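Local coordinates for protein Lysine/ornithine decarboxylase (Selenomonas ruminantium, PDB 5GJP) that decarboxylates both L-lysine and L-ornithine with similar efficiency, using pyridoxal 5'-phosphate as cofactor to yield cadaverine and putrescine, at residues 15-20 with 374-379; 50-55 with 349-354; 265-270 with 344-349; 287-292 with 325-330. One frame throughout, in Å; residues are numbered along the deposited sequence.

In the fold
Interactions 3 and 4 belong to the beta-rich part of the chain, interaction 1 joins two helices beside it, and interaction 2 reaches from it to the cofactor end of the parallel eight-stranded barrel. Interaction 3 occupies the middle of the set. It touches interaction 1 through Thr20 OG1 and Ser270 OG, 2.5 Å apart, shares Met349 with interaction 2, and meets interaction 4 where Met349 CE lies 3.5 Å from Cys292 CB. Interaction 2 borders pyridoxal phosphate and a bound pentanediamine. Residues 325-330 of interaction 4 follow the probable proton donor Cys323; interactions 2 and 4, centred about 17 Å apart, both touch the second subunit. Interaction 1 is peripheral, centred about 22 Å from interaction 2.

Interaction 1: residues 15-20 with 374-379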
# COMPACT_ATOMS: atom_id res chain seq x y z
N ALA A 15 24.18 8.35 -4.89
CA ALA A 15 23.38 9.48 -4.43
C ALA A 15 23.76 10.86 -5.03
O ALA A 15 22.94 11.79 -4.98
CB ALA A 15 23.42 9.56 -2.93
N LYS A 16 24.98 10.99 -5.58
CA LYS A 16 25.36 12.20 -6.32
C LYS A 16 24.58 12.32 -7.63
O LYS A 16 24.31 13.43 -8.08
CB LYS A 16 26.87 12.24 -6.62
CG LYS A 16 27.75 12.87 -5.54
CD LYS A 16 27.50 14.37 -5.37
CE LYS A 16 27.78 15.16 -6.64
NZ LYS A 16 27.90 16.63 -6.38
N ARG A 17 24.23 11.19 -8.22
CA ARG A 17 23.56 11.13 -9.52
C ARG A 17 22.05 10.91 -9.46
O ARG A 17 21.32 11.40 -10.32
CB ARG A 17 24.17 9.99 -10.34
CG ARG A 17 25.26 10.45 -11.30
CD ARG A 17 26.41 9.48 -11.34
NE ARG A 17 25.97 8.08 -11.47
CZ ARG A 17 26.47 7.05 -10.78
NH1 ARG A 17 27.44 7.21 -9.87
NH2 ARG A 17 25.96 5.84 -10.99
N ILE A 18 21.59 10.17 -8.47
CA ILE A 18 20.22 9.68 -8.44
C ILE A 18 19.64 10.23 -7.17
O ILE A 18 20.20 10.00 -6.09
CB ILE A 18 20.16 8.13 -8.44
CG1 ILE A 18 21.16 7.60 -9.49
CG2 ILE A 18 18.72 7.64 -8.63
CD1 ILE A 18 21.04 6.13 -9.79
N PRO A 19 18.56 10.98 -7.29
CA PRO A 19 17.95 11.53 -6.09
C PRO A 19 17.32 10.40 -5.27
O PRO A 19 16.74 9.49 -5.86
CB PRO A 19 16.86 12.46 -6.64
CG PRO A 19 16.50 11.85 -7.95
CD PRO A 19 17.75 11.23 -8.50
N THR A 20 17.46 10.47 -3.94
CA THR A 20 16.84 9.52 -3.01
C THR A 20 15.31 9.81 -2.87
O THR A 20 14.88 10.92 -3.12
CB THR A 20 17.52 9.57 -1.62
OG1 THR A 20 17.44 10.90 -1.09
CG2 THR A 20 18.97 9.14 -1.73
N GLN A 374 25.79 0.18 -13.72
CA GLN A 374 26.42 1.38 -13.11
C GLN A 374 27.94 1.28 -13.05
O GLN A 374 28.48 0.19 -12.97
CB GLN A 374 25.91 1.55 -11.68
CG GLN A 374 24.40 1.57 -11.52
CD GLN A 374 23.75 2.70 -12.29
OE1 GLN A 374 24.13 3.86 -12.14
NE2 GLN A 374 22.77 2.38 -13.10
N PRO A 375 28.64 2.43 -13.03
CA PRO A 375 30.12 2.45 -12.92
C PRO A 375 30.68 1.89 -11.60
O PRO A 375 31.79 1.32 -11.58
CB PRO A 375 30.48 3.93 -13.05
CG PRO A 375 29.22 4.69 -12.77
CD PRO A 375 28.10 3.79 -13.20
N GLU A 376 29.92 2.02 -10.52
CA GLU A 376 30.26 1.36 -9.27
C GLU A 376 30.46 -0.16 -9.44
O GLU A 376 31.35 -0.75 -8.82
CB GLU A 376 29.22 1.65 -8.20
CG GLU A 376 29.25 3.09 -7.68
CD GLU A 376 28.46 4.09 -8.55
OE1 GLU A 376 27.96 3.71 -9.64
OE2 GLU A 376 28.35 5.28 -8.16
N TYR A 377 29.68 -0.77 -10.31
CA TYR A 377 29.85 -2.18 -10.62
C TYR A 377 31.11 -2.40 -11.46
O TYR A 377 31.85 -3.34 -11.21
CB TYR A 377 28.64 -2.71 -11.37
CG TYR A 377 28.77 -4.14 -11.78
CD1 TYR A 377 28.65 -5.18 -10.84
CD2 TYR A 377 28.99 -4.49 -13.12
CE1 TYR A 377 28.76 -6.52 -11.22
CE2 TYR A 377 29.12 -5.82 -13.50
CZ TYR A 377 29.00 -6.82 -12.54
OH TYR A 377 29.10 -8.12 -12.92
N ALA A 378 31.34 -1.54 -12.45
CA ALA A 378 32.61 -1.54 -13.25
C ALA A 378 33.83 -1.41 -12.34
O ALA A 378 34.79 -2.12 -12.51
CB ALA A 378 32.61 -0.40 -14.26
N ALA A 379 33.72 -0.54 -11.34
CA ALA A 379 34.74 -0.35 -10.32
C ALA A 379 34.96 -1.60 -9.45
O ALA A 379 36.11 -1.98 -9.16
CB ALA A 379 34.38 0.87 -9.46
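Bends at chi2 and chi3 of Arg17 carry its guanidinium across to Glu376, whose own chain folds at chi2 (84°) and presents its carboxylate end-on. Two nitrogens grip two oxygens. NH1 of Arg17 donates to OE2 of Glu376 at 2.7 Å with an N-H...O angle of 166°, and NH2 of Arg17 reaches OE1 of Glu376 at 3.2 Å. Both oxygens use their syn lone pairs and lie close to the guanidinium plane, so the pair forms a bidentate salt bridge that should restrict rotation about the last bonds of the arginine. Gln374 takes up the remaining side of NH2: its OE1 lies 2.9 Å from Arg17 NH2, a weak bond because the hydrogen points poorly at it, although the amide and guanidinium planes are only 3° apart. Pro375 covers one face of the guanidinium, its CG 3.9 Å from Arg17 NH2. The carboxylate has a second partner, since Glu376 OE2 is also hydrogen-bonded to Thr13 OG1, one helical turn before Arg17. Gln374 holds the N-cap position and Glu376 lies in the first turn of helix 375-387, where the helix dipole would probably help to stabilise a negative charge. Overall this is a surface salt bridge linking the C-terminal part of helix 8-17 to the start of helix 375-387, so that the chain's N-terminal and C-terminal helices meet.

Interaction 2: residues 50-55 with 349-354. With PLP (pyridoxal-5'-phosphate), chain C; N2P (pentane-1,5-diamine), chain B.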
# COMPACT_ATOMS: atom_id res chain seq x y z
N MET A 50 6.61 -14.44 -8.70
CA MET A 50 6.97 -13.10 -9.09
C MET A 50 6.28 -12.04 -8.26
O MET A 50 6.63 -10.90 -8.33
CB MET A 50 6.78 -12.88 -10.57
CG MET A 50 5.40 -13.18 -11.08
SD MET A 50 5.32 -12.79 -12.82
CE MET A 50 5.34 -11.02 -12.79
N LYS A 51 5.33 -12.45 -7.44
CA LYS A 51 4.60 -11.50 -6.62
C LYS A 51 5.55 -10.79 -5.67
O LYS A 51 5.31 -9.67 -5.29
CB LYS A 51 3.45 -12.18 -5.89
CG LYS A 51 3.82 -12.85 -4.60
CD LYS A 51 3.41 -14.31 -4.60
CE LYS A 51 1.97 -14.47 -5.04
NZ LYS A 51 1.81 -15.61 -5.96
N ALA A 52 6.60 -11.48 -5.26
CA ALA A 52 7.64 -10.89 -4.42
C ALA A 52 8.43 -9.74 -5.04
O ALA A 52 8.70 -8.76 -4.39
CB ALA A 52 8.60 -11.96 -4.00
N ASN A 53 8.84 -9.89 -6.29
CA ASN A 53 9.50 -8.81 -7.00
C ASN A 53 9.36 -8.98 -8.48
O ASN A 53 9.96 -9.87 -9.05
CB ASN A 53 10.97 -8.74 -6.64
CG ASN A 53 11.56 -7.39 -6.91
OD1 ASN A 53 12.44 -6.94 -6.21
ND2 ASN A 53 11.07 -6.73 -7.92
N PRO A 54 8.65 -8.09 -9.14
CA PRO A 54 8.35 -8.23 -10.56
C PRO A 54 9.22 -7.38 -11.50
O PRO A 54 8.81 -7.05 -12.59
CB PRO A 54 6.90 -7.80 -10.63
CG PRO A 54 6.79 -6.79 -9.56
CD PRO A 54 7.62 -7.32 -8.45
N THR A 55 10.39 -6.96 -11.04
CA THR A 55 11.21 -6.08 -11.85
C THR A 55 11.52 -6.76 -13.16
O THR A 55 11.98 -7.88 -13.20
CB THR A 55 12.52 -5.77 -11.13
OG1 THR A 55 12.23 -4.99 -9.97
CG2 THR A 55 13.44 -4.99 -12.00
N MET A 349 16.28 -5.94 0.95
CA MET A 349 15.08 -5.13 0.64
C MET A 349 14.36 -5.59 -0.64
O MET A 349 13.46 -4.91 -1.11
CB MET A 349 15.49 -3.63 0.55
CG MET A 349 15.32 -2.82 1.83
SD MET A 349 13.71 -2.12 2.31
CE MET A 349 12.91 -1.97 0.74
N GLY A 350 14.72 -6.74 -1.20
CA GLY A 350 14.15 -7.12 -2.51
C GLY A 350 12.77 -7.77 -2.60
O GLY A 350 12.31 -8.03 -3.70
N SER A 351 12.10 -8.05 -1.48
CA SER A 351 10.90 -8.89 -1.50
C SER A 351 9.84 -8.28 -0.65
O SER A 351 10.10 -7.90 0.51
CB SER A 351 11.21 -10.28 -1.01
OG SER A 351 12.12 -10.92 -1.89
N TYR A 352 8.65 -8.15 -1.24
CA TYR A 352 7.46 -7.65 -0.51
C TYR A 352 7.73 -6.27 0.03
O TYR A 352 7.28 -5.88 1.12
CB TYR A 352 7.03 -8.66 0.58
CG TYR A 352 6.77 -10.04 0.00
CD1 TYR A 352 5.71 -10.25 -0.88
CD2 TYR A 352 7.58 -11.09 0.27
CE1 TYR A 352 5.45 -11.48 -1.45
CE2 TYR A 352 7.34 -12.32 -0.28
CZ TYR A 352 6.28 -12.52 -1.13
OH TYR A 352 6.04 -13.77 -1.67
N THR A 353 8.46 -5.50 -0.76
CA THR A 353 8.80 -4.13 -0.41
C THR A 353 8.17 -3.20 -1.42
O THR A 353 7.06 -2.74 -1.20
CB THR A 353 10.30 -3.95 -0.38
OG1 THR A 353 10.86 -4.64 -1.51
CG2 THR A 353 10.83 -4.53 0.91
N SER A 354 8.84 -2.98 -2.55
CA SER A 354 8.33 -2.06 -3.59
C SER A 354 6.99 -2.53 -4.19
O SER A 354 6.19 -1.70 -4.61
CB SER A 354 9.36 -1.91 -4.68
OG SER A 354 9.55 -3.19 -5.24
N1 PLP C . 3.88 -19.73 -3.84
C2 PLP C . 2.61 -19.33 -3.81
C2A PLP C . 1.51 -20.16 -4.41
C3 PLP C . 2.26 -18.06 -3.17
O3 PLP C . 0.97 -17.68 -3.14
C4 PLP C . 3.34 -17.25 -2.59
C4A PLP C . 3.06 -15.96 -1.93
O4A PLP C . 2.82 -15.91 -0.74
C5 PLP C . 4.70 -17.81 -2.69
C6 PLP C . 4.89 -19.02 -3.32
C5A PLP C . 5.89 -17.07 -2.14
O4P PLP C . 6.34 -17.57 -0.89
P PLP C . 7.62 -16.94 -0.22
O1P PLP C . 7.37 -16.95 1.24
O2P PLP C . 8.69 -17.86 -0.64
O3P PLP C . 7.71 -15.60 -0.79
C1 N2P B . 3.04 -8.92 1.75
C2 N2P B . 3.79 -10.01 2.56
C3 N2P B . 3.29 -11.44 2.41
C4 N2P B . 4.39 -12.49 2.43
NE2 N2P B . 3.79 -7.62 1.70
C5 N2P B . 4.09 -13.66 1.48
N1 N2P B . 2.72 -14.25 1.54
O HOH W 1 9.21 -5.90 -3.53
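Tyr352 lies over Ala52 and can be traced outward from its CB, which passes 3.6 Å from NE2 of the bound pentanediamine. With CG beside the backbone N (chi1 -56°) the ring is put between Ala52 and the diamine. The diamine chain runs across one face, its C4 3.9 Å above the ring plane. On the opposite face Ala52 makes a CH-pi contact through CA, toward the rim, while its CB approaches Tyr352 CZ at 3.7 Å. At the ring edge CE1 faces Lys51 CG at 3.8 Å, and CE2 comes near the phosphate. At the tip, OH of Tyr352 donates a hydrogen bond of 2.6 Å to O3P of pyridoxal phosphate. The backbone secures the base of this side chain, with Tyr352 N bonded to Ala52 O at 3.2 Å and a nearly straight 169°. Ala52 O also accepts from a water that takes the N-H of Thr353. Lys51, the probable Schiff-base lysine, is not joined to the cofactor, its NZ lying 4.2 Å from C4A of pyridoxal phosphate. Residues 50-55 link strand 44-49 to helix 56-65, and residues 349-354 follow strand 343-346; Tyr352 also touches Arg258 of helix 258-261 and Phe360 of the second subunit.

Interaction 3: residues 265-270 with 344-349; sequences VNLVTS and VLVTEM
Leu267 overlaps Val346 side by side, CB to CB at 4.1 Å, and Leu267 CB is equally far from CG of Met349, grouping three apolar side chains. The backbones explain the match: Leu267 and Val346 form an antiparallel hydrogen-bonded pair, with Leu267 N to Val346 O at 2.8 Å and Val346 N to Leu267 O at 2.9 Å. The next hydrogen-bonded pair, Thr269 with Val344, points to the same face. There CG2 of Thr269 presses on CG2 of Val344 at 3.3 Å, a tight methyl contact. Each of these methyls is set between its own backbone N and carbonyl carbon, while Thr269 OG1, anti to its N (chi1 -175°), makes weak bonds to the backbone of Asp286 and Glu287. On the other face the non-hydrogen-bonded pair Val268 and Leu345 meets obliquely, Val268 CG2 lying 4.0 Å from Leu345 CD1. Strand pairing ends at Val346; past Thr347 the register slips by one residue, Glu348, before Met349 N bonds Val265 O at 2.9 Å. The axes of the short segments 265-270 and 344-346 run 155° apart, as expected of twisted antiparallel neighbours. Strand 265-275 lies between strands 22-25 and 343-346, and strand 343-346 is flanked by strand 305-306; strand 282-285 also pairs antiparallel with strand 265-275, and its Leu285 touches both Thr269 and Val344.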
# COMPACT_ATOMS: atom_id res chain seq x y z
N VAL A 265 18.68 -6.66 -3.11
CA VAL A 265 18.27 -5.29 -3.31
C VAL A 265 18.57 -4.52 -2.06
O VAL A 265 18.34 -5.02 -0.94
CB VAL A 265 16.79 -5.20 -3.72
CG1 VAL A 265 16.39 -3.77 -4.05
CG2 VAL A 265 16.48 -6.10 -4.92
N ASN A 266 19.12 -3.30 -2.25
CA ASN A 266 19.24 -2.30 -1.19
C ASN A 266 18.40 -1.07 -1.43
O ASN A 266 18.23 -0.68 -2.54
CB ASN A 266 20.70 -1.86 -1.04
CG ASN A 266 21.62 -2.99 -0.58
OD1 ASN A 266 21.24 -4.17 -0.49
ND2 ASN A 266 22.82 -2.61 -0.25
N LEU A 267 17.90 -0.47 -0.37
CA LEU A 267 17.29 0.85 -0.44
C LEU A 267 18.28 1.91 0.06
O LEU A 267 18.88 1.75 1.14
CB LEU A 267 16.01 0.92 0.42
CG LEU A 267 15.38 2.33 0.59
CD1 LEU A 267 14.63 2.75 -0.67
CD2 LEU A 267 14.47 2.38 1.81
N VAL A 268 18.40 3.00 -0.69
CA VAL A 268 19.17 4.19 -0.28
C VAL A 268 18.20 5.34 -0.05
O VAL A 268 17.49 5.71 -0.97
CB VAL A 268 20.19 4.59 -1.35
CG1 VAL A 268 20.96 5.81 -0.91
CG2 VAL A 268 21.14 3.43 -1.64
N THR A 269 18.19 5.91 1.15
CA THR A 269 17.25 6.96 1.57
C THR A 269 18.03 8.05 2.33
O THR A 269 19.01 7.78 3.03
CB THR A 269 16.09 6.38 2.41
OG1 THR A 269 15.13 7.41 2.71
CG2 THR A 269 16.58 5.76 3.74
N SER A 270 17.63 9.29 2.14
CA SER A 270 18.28 10.42 2.79
C SER A 270 17.55 10.78 4.04
O SER A 270 16.34 10.63 4.11
CB SER A 270 18.30 11.64 1.86
OG SER A 270 19.12 11.42 0.73
N VAL A 344 21.21 6.83 4.76
CA VAL A 344 21.20 5.50 5.37
C VAL A 344 20.92 4.41 4.32
O VAL A 344 20.36 4.68 3.25
CB VAL A 344 20.25 5.44 6.57
CG1 VAL A 344 20.54 6.63 7.49
CG2 VAL A 344 18.81 5.47 6.13
N LEU A 345 21.39 3.21 4.63
CA LEU A 345 21.31 2.05 3.75
C LEU A 345 20.47 0.99 4.40
O LEU A 345 20.63 0.74 5.58
CB LEU A 345 22.67 1.44 3.55
CG LEU A 345 22.79 0.30 2.53
CD1 LEU A 345 22.36 0.78 1.15
CD2 LEU A 345 24.23 -0.10 2.50
N VAL A 346 19.55 0.41 3.63
CA VAL A 346 18.71 -0.68 4.11
C VAL A 346 18.95 -1.85 3.17
O VAL A 346 18.74 -1.73 1.95
CB VAL A 346 17.22 -0.36 4.09
CG1 VAL A 346 16.44 -1.52 4.72
CG2 VAL A 346 16.92 0.93 4.84
N THR A 347 19.37 -2.97 3.75
CA THR A 347 19.71 -4.16 2.99
C THR A 347 18.60 -5.19 3.08
O THR A 347 17.62 -5.01 3.78
CB THR A 347 21.03 -4.76 3.51
OG1 THR A 347 20.92 -5.06 4.89
CG2 THR A 347 22.16 -3.77 3.36
N GLU A 348 18.76 -6.27 2.35
CA GLU A 348 17.76 -7.32 2.29
C GLU A 348 16.37 -6.71 2.03
O GLU A 348 15.42 -6.93 2.78
CB GLU A 348 17.83 -8.20 3.54
CG GLU A 348 19.08 -9.10 3.59
CD GLU A 348 20.27 -8.49 4.34
OE1 GLU A 348 20.09 -8.17 5.54
OE2 GLU A 348 21.40 -8.35 3.77
N MET A 349 16.28 -5.94 0.95
CA MET A 349 15.08 -5.13 0.64
C MET A 349 14.36 -5.59 -0.64
O MET A 349 13.46 -4.91 -1.11
CB MET A 349 15.49 -3.63 0.55
CG MET A 349 15.32 -2.82 1.83
SD MET A 349 13.71 -2.12 2.31
CE MET A 349 12.91 -1.97 0.74

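Interaction 4: residues 287-292 with 325-330; sequences EGIYGC and GIDVLY. With N2P (pentane-1,5-diamine), chain D.
A type I beta turn, Gly288 to Gly291, meets an inverse gamma turn centred on Asp327, in the loop from the probable proton donor Cys323 into strand 328-335. A single hydrogen bond links the turns: Ile289 N donates to Asp327 OD1 at 2.9 Å and an almost straight 177°, arriving from above the carboxylate plane, 43° out of it. CG of Asp327 lies anti to the backbone N, sending OD1 toward the beta turn. The other oxygen, Asp327 OD2, is bound by Ser322 OG, so rotation of the carboxylate is probably restrained. Ile289 slides past Asp327 in the opposite direction, its CG2 3.6 Å from Asp327 OD1 and its CD1 3.8 Å from Ile326 O. Tyr290, crossing Ile326 at about a right angle, brings its OH within 3.8 Å of Ile326 CG2. That hydroxyl is hydrogen-bonded to Asp324, and the ring stacks on Phe360 of its own chain and on Tyr298 of the second subunit, which also binds the carbonyl of Ile289. The contact is therefore part of the dimer interface, close to what is probably an active site shared between subunits. Val328 N bonds Ile326 O at 2.8 Å, closing the gamma turn, after which Leu329 and Tyr330 form a classic bulge opposite Phe318. Leu329 turns CD2 back over the beta turn, 3.8 Å from Ile289 N, and its CD1 reaches Glu287 O at 3.9 Å.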
# COMPACT_ATOMS: atom_id res chain seq x y z
N GLU A 287 11.97 7.76 2.55
CA GLU A 287 11.16 6.59 2.24
C GLU A 287 10.49 6.08 3.51
O GLU A 287 11.07 6.08 4.56
CB GLU A 287 11.95 5.50 1.53
CG GLU A 287 11.11 4.31 1.10
CD GLU A 287 10.41 4.50 -0.23
OE1 GLU A 287 10.25 5.65 -0.68
OE2 GLU A 287 10.00 3.51 -0.85
N GLY A 288 9.24 5.66 3.38
CA GLY A 288 8.35 5.46 4.50
C GLY A 288 7.43 4.25 4.43
O GLY A 288 7.55 3.42 3.56
N ILE A 289 6.55 4.15 5.41
CA ILE A 289 5.67 3.02 5.55
C ILE A 289 4.66 2.89 4.40
O ILE A 289 4.01 1.86 4.27
CB ILE A 289 4.94 3.09 6.93
CG1 ILE A 289 4.66 1.68 7.49
CG2 ILE A 289 3.68 3.98 6.87
CD1 ILE A 289 4.76 1.60 9.00
N TYR A 290 4.48 3.96 3.64
CA TYR A 290 3.60 3.93 2.51
C TYR A 290 4.36 3.59 1.25
O TYR A 290 3.78 3.44 0.20
CB TYR A 290 2.87 5.24 2.37
CG TYR A 290 1.74 5.43 3.33
CD1 TYR A 290 0.53 4.81 3.14
CD2 TYR A 290 1.87 6.27 4.43
CE1 TYR A 290 -0.51 5.00 4.02
CE2 TYR A 290 0.84 6.46 5.31
CZ TYR A 290 -0.35 5.82 5.10
OH TYR A 290 -1.37 6.02 5.98
N GLY A 291 5.66 3.43 1.35
CA GLY A 291 6.45 3.03 0.22
C GLY A 291 7.07 1.67 0.45
O GLY A 291 6.38 0.71 0.68
N CYS A 292 8.39 1.62 0.42
CA CYS A 292 9.12 0.38 0.65
C CYS A 292 8.99 -0.26 2.02
O CYS A 292 8.99 -1.47 2.13
CB CYS A 292 10.58 0.56 0.28
SG CYS A 292 10.79 0.47 -1.48
N GLY A 325 0.57 9.91 11.18
CA GLY A 325 1.22 9.51 12.42
C GLY A 325 1.54 8.04 12.50
O GLY A 325 2.28 7.62 13.39
N ILE A 326 1.02 7.24 11.57
CA ILE A 326 1.37 5.83 11.52
C ILE A 326 2.79 5.61 10.92
O ILE A 326 3.38 4.53 11.08
CB ILE A 326 0.26 5.03 10.77
CG1 ILE A 326 0.26 3.55 11.18
CG2 ILE A 326 0.32 5.20 9.24
CD1 ILE A 326 -1.13 3.06 11.50
N ASP A 327 3.32 6.62 10.22
CA ASP A 327 4.56 6.51 9.44
C ASP A 327 5.80 6.59 10.33
O ASP A 327 6.59 7.53 10.24
CB ASP A 327 4.59 7.60 8.34
CG ASP A 327 5.54 7.24 7.14
OD1 ASP A 327 6.39 6.32 7.26
OD2 ASP A 327 5.42 7.90 6.06
N VAL A 328 5.94 5.60 11.21
CA VAL A 328 7.07 5.48 12.10
C VAL A 328 7.71 4.13 11.85
O VAL A 328 7.04 3.13 11.90
CB VAL A 328 6.60 5.53 13.57
CG1 VAL A 328 7.77 5.65 14.51
CG2 VAL A 328 5.63 6.66 13.78
N LEU A 329 9.00 4.11 11.57
CA LEU A 329 9.65 2.87 11.15
C LEU A 329 10.40 2.10 12.21
O LEU A 329 10.28 0.89 12.30
CB LEU A 329 10.60 3.15 9.99
CG LEU A 329 10.10 4.09 8.91
CD1 LEU A 329 11.26 4.72 8.18
CD2 LEU A 329 9.22 3.32 7.95
N TYR A 330 11.18 2.80 13.01
CA TYR A 330 11.95 2.16 14.06
C TYR A 330 11.83 2.95 15.34
O TYR A 330 11.71 4.15 15.33
CB TYR A 330 13.43 2.09 13.68
CG TYR A 330 13.74 1.27 12.46
CD1 TYR A 330 13.73 1.83 11.21
CD2 TYR A 330 14.08 -0.06 12.57
CE1 TYR A 330 14.03 1.09 10.09
CE2 TYR A 330 14.38 -0.81 11.46
CZ TYR A 330 14.35 -0.23 10.22
OH TYR A 330 14.65 -0.97 9.11
C1 N2P D . -3.91 6.53 5.83
C2 N2P D . -4.88 7.01 6.94
C3 N2P D . -4.46 8.24 7.73
C4 N2P D . -5.61 9.16 8.11
NE2 N2P D . -4.55 5.53 4.89
C5 N2P D . -5.20 10.64 8.08
N1 N2P D . -3.91 10.99 8.75